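PDB 7JQP: encapsidation protein from Lactococcus phage asccphi28, which probably acts as the ATPase of the DNA packaging motor, using a P-loop-type ASCE fold to drive the viral genome into the capsid. Local coordinates for residues A[257-269]-A[343-355]. Sequence-based numbering, arbitrary orientation.
Sequences ENIRTPYFKHYGK and QQNMVYHESPETF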
loop_
_atom_site.group_PDB
_atom_site.type_symbol
_atom_site.label_atom_id
_atom_site.label_comp_id
_atom_site.label_asym_id
_atom_site.label_seq_id
_atom_site.Cartn_x
_atom_site.Cartn_y
_atom_site.Cartn_z
ATOM N N GLU A 257 -8.052 -11.611 -32.949
ATOM C CA GLU A 257 -9.456 -11.997 -32.834
ATOM C C GLU A 257 -10.372 -10.854 -33.253
ATOM O O GLU A 257 -11.290 -11.046 -34.058
ATOM C CB GLU A 257 -9.740 -12.446 -31.401
ATOM C CG GLU A 257 -11.170 -12.864 -31.126
ATOM C CD GLU A 257 -11.360 -13.351 -29.702
ATOM O OE1 GLU A 257 -10.648 -12.855 -28.802
ATOM O OE2 GLU A 257 -12.216 -14.234 -29.483
ATOM N N ASN A 258 -10.117 -9.650 -32.745
ATOM C CA ASN A 258 -10.878 -8.461 -33.118
ATOM C C ASN A 258 -9.912 -7.309 -33.330
ATOM O O ASN A 258 -9.169 -6.951 -32.410
ATOM C CB ASN A 258 -11.894 -8.079 -32.037
ATOM C CG ASN A 258 -12.905 -7.055 -32.522
ATOM O OD1 ASN A 258 -12.783 -6.524 -33.626
ATOM N ND2 ASN A 258 -13.877 -6.733 -31.677
ATOM N N ILE A 259 -9.922 -6.720 -34.529
ATOM C CA ILE A 259 -9.066 -5.577 -34.816
ATOM C C ILE A 259 -9.823 -4.257 -34.685
ATOM O O ILE A 259 -9.276 -3.198 -35.012
ATOM C CB ILE A 259 -8.409 -5.686 -36.203
ATOM C CG1 ILE A 259 -9.441 -5.584 -37.328
ATOM C CG2 ILE A 259 -7.636 -7.000 -36.330
ATOM C CD1 ILE A 259 -8.821 -5.538 -38.719
ATOM N N ARG A 260 -11.072 -4.294 -34.217
ATOM C CA ARG A 260 -11.834 -3.079 -33.921
ATOM C C ARG A 260 -11.882 -2.150 -35.133
ATOM O O ARG A 260 -11.541 -0.968 -35.062
ATOM C CB ARG A 260 -11.265 -2.369 -32.690
ATOM C CG ARG A 260 -11.533 -3.091 -31.369
ATOM C CD ARG A 260 -12.875 -2.658 -30.762
ATOM N NE ARG A 260 -12.845 -1.244 -30.382
ATOM C CZ ARG A 260 -13.909 -0.517 -30.046
ATOM N NH1 ARG A 260 -15.121 -1.054 -30.038
ATOM N NH2 ARG A 260 -13.753 0.758 -29.716
ATOM N N THR A 261 -12.319 -2.702 -36.258
ATOM C CA THR A 261 -12.442 -1.918 -37.479
ATOM C C THR A 261 -13.501 -0.838 -37.287
ATOM O O THR A 261 -14.571 -1.117 -36.727
ATOM C CB THR A 261 -12.836 -2.831 -38.645
ATOM O OG1 THR A 261 -12.051 -4.032 -38.616
ATOM C CG2 THR A 261 -12.624 -2.137 -39.979
ATOM N N PRO A 262 -13.262 0.398 -37.729
ATOM C CA PRO A 262 -14.275 1.442 -37.570
ATOM C C PRO A 262 -15.285 1.454 -38.711
ATOM O O PRO A 262 -15.032 0.946 -39.804
ATOM C CB PRO A 262 -13.456 2.749 -37.580
ATOM C CG PRO A 262 -12.010 2.343 -37.529
ATOM C CD PRO A 262 -11.958 0.966 -38.127
ATOM N N TYR A 263 -16.455 2.037 -38.427
ATOM C CA TYR A 263 -17.478 2.220 -39.455
ATOM C C TYR A 263 -17.176 3.495 -40.241
ATOM O O TYR A 263 -16.783 4.514 -39.665
ATOM C CB TYR A 263 -18.902 2.287 -38.868
ATOM C CG TYR A 263 -19.343 1.021 -38.151
ATOM C CD1 TYR A 263 -19.457 -0.180 -38.836
ATOM C CD2 TYR A 263 -19.725 1.046 -36.814
ATOM C CE1 TYR A 263 -19.860 -1.337 -38.195
ATOM C CE2 TYR A 263 -20.149 -0.105 -36.168
ATOM C CZ TYR A 263 -20.217 -1.293 -36.867
ATOM O OH TYR A 263 -20.636 -2.441 -36.233
ATOM N N PHE A 264 -17.378 3.448 -41.559
ATOM C CA PHE A 264 -17.032 4.564 -42.436
ATOM C C PHE A 264 -18.217 4.952 -43.313
ATOM O O PHE A 264 -18.826 4.089 -43.955
ATOM C CB PHE A 264 -15.827 4.199 -43.318
ATOM C CG PHE A 264 -14.578 3.863 -42.544
ATOM C CD1 PHE A 264 -13.754 4.864 -42.056
ATOM C CD2 PHE A 264 -14.223 2.543 -42.319
ATOM C CE1 PHE A 264 -12.607 4.553 -41.351
ATOM C CE2 PHE A 264 -13.076 2.226 -41.616
ATOM C CZ PHE A 264 -12.268 3.232 -41.131
ATOM N N LYS A 265 -18.536 6.245 -43.346
ATOM C CA LYS A 265 -19.606 6.766 -44.193
ATOM C C LYS A 265 -19.377 8.264 -44.383
ATOM O O LYS A 265 -18.693 8.909 -43.583
ATOM C CB LYS A 265 -20.987 6.522 -43.566
ATOM C CG LYS A 265 -22.188 6.833 -44.462
ATOM C CD LYS A 265 -22.504 5.712 -45.436
ATOM C CE LYS A 265 -23.326 4.615 -44.748
ATOM N NZ LYS A 265 -23.574 3.450 -45.644
ATOM N N HIS A 266 -19.942 8.808 -45.463
ATOM C CA HIS A 266 -19.812 10.221 -45.796
ATOM C C HIS A 266 -21.164 10.925 -45.741
ATOM O O HIS A 266 -22.165 10.411 -46.249
ATOM C CB HIS A 266 -19.211 10.418 -47.190
ATOM C CG HIS A 266 -19.134 11.851 -47.607
ATOM N ND1 HIS A 266 -20.080 12.443 -48.416
ATOM C CD2 HIS A 266 -18.236 12.819 -47.308
ATOM C CE1 HIS A 266 -19.763 13.711 -48.603
ATOM N NE2 HIS A 266 -18.646 13.963 -47.946
ATOM N N TYR A 267 -21.180 12.119 -45.141
ATOM C CA TYR A 267 -22.380 12.942 -45.009
ATOM C C TYR A 267 -22.107 14.311 -45.621
ATOM O O TYR A 267 -21.142 14.986 -45.242
ATOM C CB TYR A 267 -22.784 13.070 -43.537
ATOM C CG TYR A 267 -24.096 13.780 -43.282
ATOM C CD1 TYR A 267 -25.243 13.455 -43.994
ATOM C CD2 TYR A 267 -24.189 14.763 -42.306
ATOM C CE1 TYR A 267 -26.440 14.102 -43.752
ATOM C CE2 TYR A 267 -25.380 15.402 -42.048
ATOM C CZ TYR A 267 -26.501 15.078 -42.781
ATOM O OH TYR A 267 -27.692 15.723 -42.530
ATOM N N GLY A 268 -22.962 14.720 -46.559
ATOM C CA GLY A 268 -22.723 15.956 -47.285
ATOM C C GLY A 268 -22.923 17.210 -46.451
ATOM O O GLY A 268 -22.199 18.194 -46.620
ATOM N N LYS A 269 -23.909 17.207 -45.559
ATOM C CA LYS A 269 -24.262 18.443 -44.871
ATOM C C LYS A 269 -23.076 18.975 -44.069
ATOM O O LYS A 269 -22.183 18.227 -43.659
ATOM C CB LYS A 269 -25.457 18.231 -43.933
ATOM C CG LYS A 269 -26.797 17.999 -44.625
ATOM C CD LYS A 269 -27.230 19.178 -45.482
ATOM C CE LYS A 269 -28.380 18.779 -46.398
ATOM N NZ LYS A 269 -28.743 19.867 -47.346
ATOM N N GLN A 343 -14.785 6.654 -28.941
ATOM C CA GLN A 343 -14.134 5.490 -28.343
ATOM C C GLN A 343 -14.876 4.208 -28.696
ATOM O O GLN A 343 -14.261 3.200 -29.061
ATOM C CB GLN A 343 -14.055 5.668 -26.828
ATOM C CG GLN A 343 -12.742 6.162 -26.228
ATOM C CD GLN A 343 -11.597 5.183 -26.434
ATOM O OE1 GLN A 343 -11.771 4.121 -27.032
ATOM N NE2 GLN A 343 -10.457 5.477 -25.820
ATOM N N GLN A 344 -16.194 4.220 -28.566
ATOM C CA GLN A 344 -17.020 3.150 -29.100
ATOM C C GLN A 344 -17.229 3.363 -30.593
ATOM O O GLN A 344 -17.182 4.491 -31.088
ATOM C CB GLN A 344 -18.373 3.116 -28.398
ATOM C CG GLN A 344 -18.325 3.360 -26.912
ATOM C CD GLN A 344 -19.571 2.870 -26.209
ATOM O OE1 GLN A 344 -20.107 1.806 -26.523
ATOM N NE2 GLN A 344 -20.082 3.686 -25.296
ATOM N N ASN A 345 -17.441 2.268 -31.321
ATOM C CA ASN A 345 -17.658 2.354 -32.765
ATOM C C ASN A 345 -19.100 2.789 -33.049
ATOM O O ASN A 345 -19.896 2.070 -33.654
ATOM C CB ASN A 345 -17.347 1.028 -33.444
ATOM C CG ASN A 345 -17.014 1.195 -34.918
ATOM O OD1 ASN A 345 -17.037 2.306 -35.451
ATOM N ND2 ASN A 345 -16.742 0.083 -35.592
HETATM N N MSE A 346 -19.421 3.999 -32.593
HETATM C CA MSE A 346 -20.774 4.532 -32.712
HETATM C C MSE A 346 -20.874 5.714 -33.680
HETATM O O MSE A 346 -21.952 6.284 -33.863
HETATM C CB MSE A 346 -21.289 4.974 -31.333
HETATM C CG MSE A 346 -21.622 3.856 -30.349
HETATM SE SE MSE A 346 -22.285 4.630 -28.672
HETATM C CE MSE A 346 -22.948 3.044 -27.750
ATOM N N VAL A 347 -19.755 6.080 -34.302
ATOM C CA VAL A 347 -19.711 7.218 -35.210
ATOM C C VAL A 347 -19.170 6.764 -36.561
ATOM O O VAL A 347 -18.457 5.763 -36.670
ATOM C CB VAL A 347 -18.855 8.377 -34.648
ATOM C CG1 VAL A 347 -19.321 8.764 -33.252
ATOM C CG2 VAL A 347 -17.374 8.000 -34.635
ATOM N N TYR A 348 -19.524 7.523 -37.599
ATOM C CA TYR A 348 -19.063 7.267 -38.957
ATOM C C TYR A 348 -17.848 8.138 -39.253
ATOM O O TYR A 348 -17.878 9.351 -39.018
ATOM C CB TYR A 348 -20.155 7.557 -39.993
ATOM C CG TYR A 348 -21.271 6.539 -40.075
ATOM C CD1 TYR A 348 -21.059 5.298 -40.658
ATOM C CD2 TYR A 348 -22.543 6.832 -39.602
ATOM C CE1 TYR A 348 -22.073 4.368 -40.750
ATOM C CE2 TYR A 348 -23.566 5.907 -39.689
ATOM C CZ TYR A 348 -23.326 4.678 -40.270
ATOM O OH TYR A 348 -24.333 3.744 -40.358
ATOM N N HIS A 349 -16.793 7.523 -39.783
ATOM C CA HIS A 349 -15.571 8.221 -40.161
ATOM C C HIS A 349 -15.461 8.254 -41.680
ATOM O O HIS A 349 -15.776 7.271 -42.355
ATOM C CB HIS A 349 -14.338 7.548 -39.552
ATOM C CG HIS A 349 -14.191 7.789 -38.082
ATOM N ND1 HIS A 349 -13.635 8.942 -37.572
ATOM C CD2 HIS A 349 -14.517 7.024 -37.013
ATOM C CE1 HIS A 349 -13.636 8.884 -36.253
ATOM N NE2 HIS A 349 -14.164 7.729 -35.889
ATOM N N GLU A 350 -15.028 9.394 -42.219
ATOM C CA GLU A 350 -14.982 9.545 -43.671
ATOM C C GLU A 350 -14.090 8.487 -44.314
ATOM O O GLU A 350 -14.464 7.885 -45.328
ATOM C CB GLU A 350 -14.508 10.951 -44.038
ATOM C CG GLU A 350 -15.606 12.005 -43.965
ATOM C CD GLU A 350 -15.163 13.352 -44.499
ATOM O OE1 GLU A 350 -13.940 13.593 -44.578
ATOM O OE2 GLU A 350 -16.041 14.169 -44.849
ATOM N N SER A 351 -12.913 8.244 -43.746
ATOM C CA SER A 351 -11.990 7.256 -44.289
ATOM C C SER A 351 -11.009 6.869 -43.194
ATOM O O SER A 351 -10.935 7.533 -42.150
ATOM C CB SER A 351 -11.244 7.799 -45.521
ATOM O OG SER A 351 -10.663 9.064 -45.250
ATOM N N PRO A 352 -10.242 5.795 -43.397
ATOM C CA PRO A 352 -9.222 5.442 -42.396
ATOM C C PRO A 352 -8.222 6.553 -42.160
ATOM O O PRO A 352 -7.736 6.709 -41.032
ATOM C CB PRO A 352 -8.564 4.192 -42.999
ATOM C CG PRO A 352 -9.646 3.594 -43.858
ATOM C CD PRO A 352 -10.293 4.808 -44.491
ATOM N N GLU A 353 -7.890 7.330 -43.193
ATOM C CA GLU A 353 -6.984 8.455 -42.998
ATOM C C GLU A 353 -7.579 9.459 -42.017
ATOM O O GLU A 353 -6.901 9.908 -41.086
ATOM C CB GLU A 353 -6.675 9.128 -44.336
ATOM C CG GLU A 353 -5.684 10.280 -44.225
ATOM C CD GLU A 353 -5.195 10.774 -45.574
ATOM O OE1 GLU A 353 -6.027 10.950 -46.488
ATOM O OE2 GLU A 353 -3.970 10.974 -45.724
ATOM N N THR A 354 -8.859 9.802 -42.194
ATOM C CA THR A 354 -9.505 10.729 -41.272
ATOM C C THR A 354 -9.608 10.133 -39.875
ATOM O O THR A 354 -9.446 10.844 -38.876
ATOM C CB THR A 354 -10.895 11.112 -41.784
ATOM O OG1 THR A 354 -11.565 9.948 -42.282
ATOM C CG2 THR A 354 -10.795 12.147 -42.887
ATOM N N PHE A 355 -9.891 8.830 -39.788
ATOM C CA PHE A 355 -9.979 8.169 -38.490
ATOM C C PHE A 355 -8.675 8.309 -37.715
ATOM O O PHE A 355 -8.687 8.512 -36.496
ATOM C CB PHE A 355 -10.362 6.695 -38.688
ATOM C CG PHE A 355 -10.137 5.836 -37.476
ATOM C CD1 PHE A 355 -10.900 6.003 -36.335
ATOM C CD2 PHE A 355 -9.174 4.840 -37.492
ATOM C CE1 PHE A 355 -10.683 5.213 -35.220
ATOM C CE2 PHE A 355 -8.960 4.043 -36.385
ATOM C CZ PHE A 355 -9.716 4.229 -35.248
#
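The amide oxygen OD1 of Asn345 accepts the backbone N of Tyr263 at 3.0 Å. The N-H points at it nearly straight (160°) and meets a lone pair in the carbonyl plane. CB of Asn345 already points toward 257-269; with CG anti to the backbone N (chi1 -157°), the amide lies against one face of the Tyr263 ring. The two planes are 19° apart, with ND2 offset toward the rim. Tyr263 is held at its other end too: its O accepts His349 N at 3.0 Å, and Lys265 N makes a weak bond to His349 O. Pro262 sets its CG over the centre of the Phe355 ring, 3.6 Å from the centroid, a CH-pi contact. Pro352 CD lies over a face of the Phe264 ring, farther off and less centred, at 4.3 Å from the centroid. Arg260 NH2 makes a weak bond to the O of Gln343, the last residue of helix 328-343. Tyr204 also touches Pro262 and Phe264. The loop between helix 246-252 and strand 273-277 thus runs along strand 348-349 and over the start of helix 352-365. Strand 348-349 lies beside 293-300 as an outermost strand, within this chain, of the six-stranded mixed sheet.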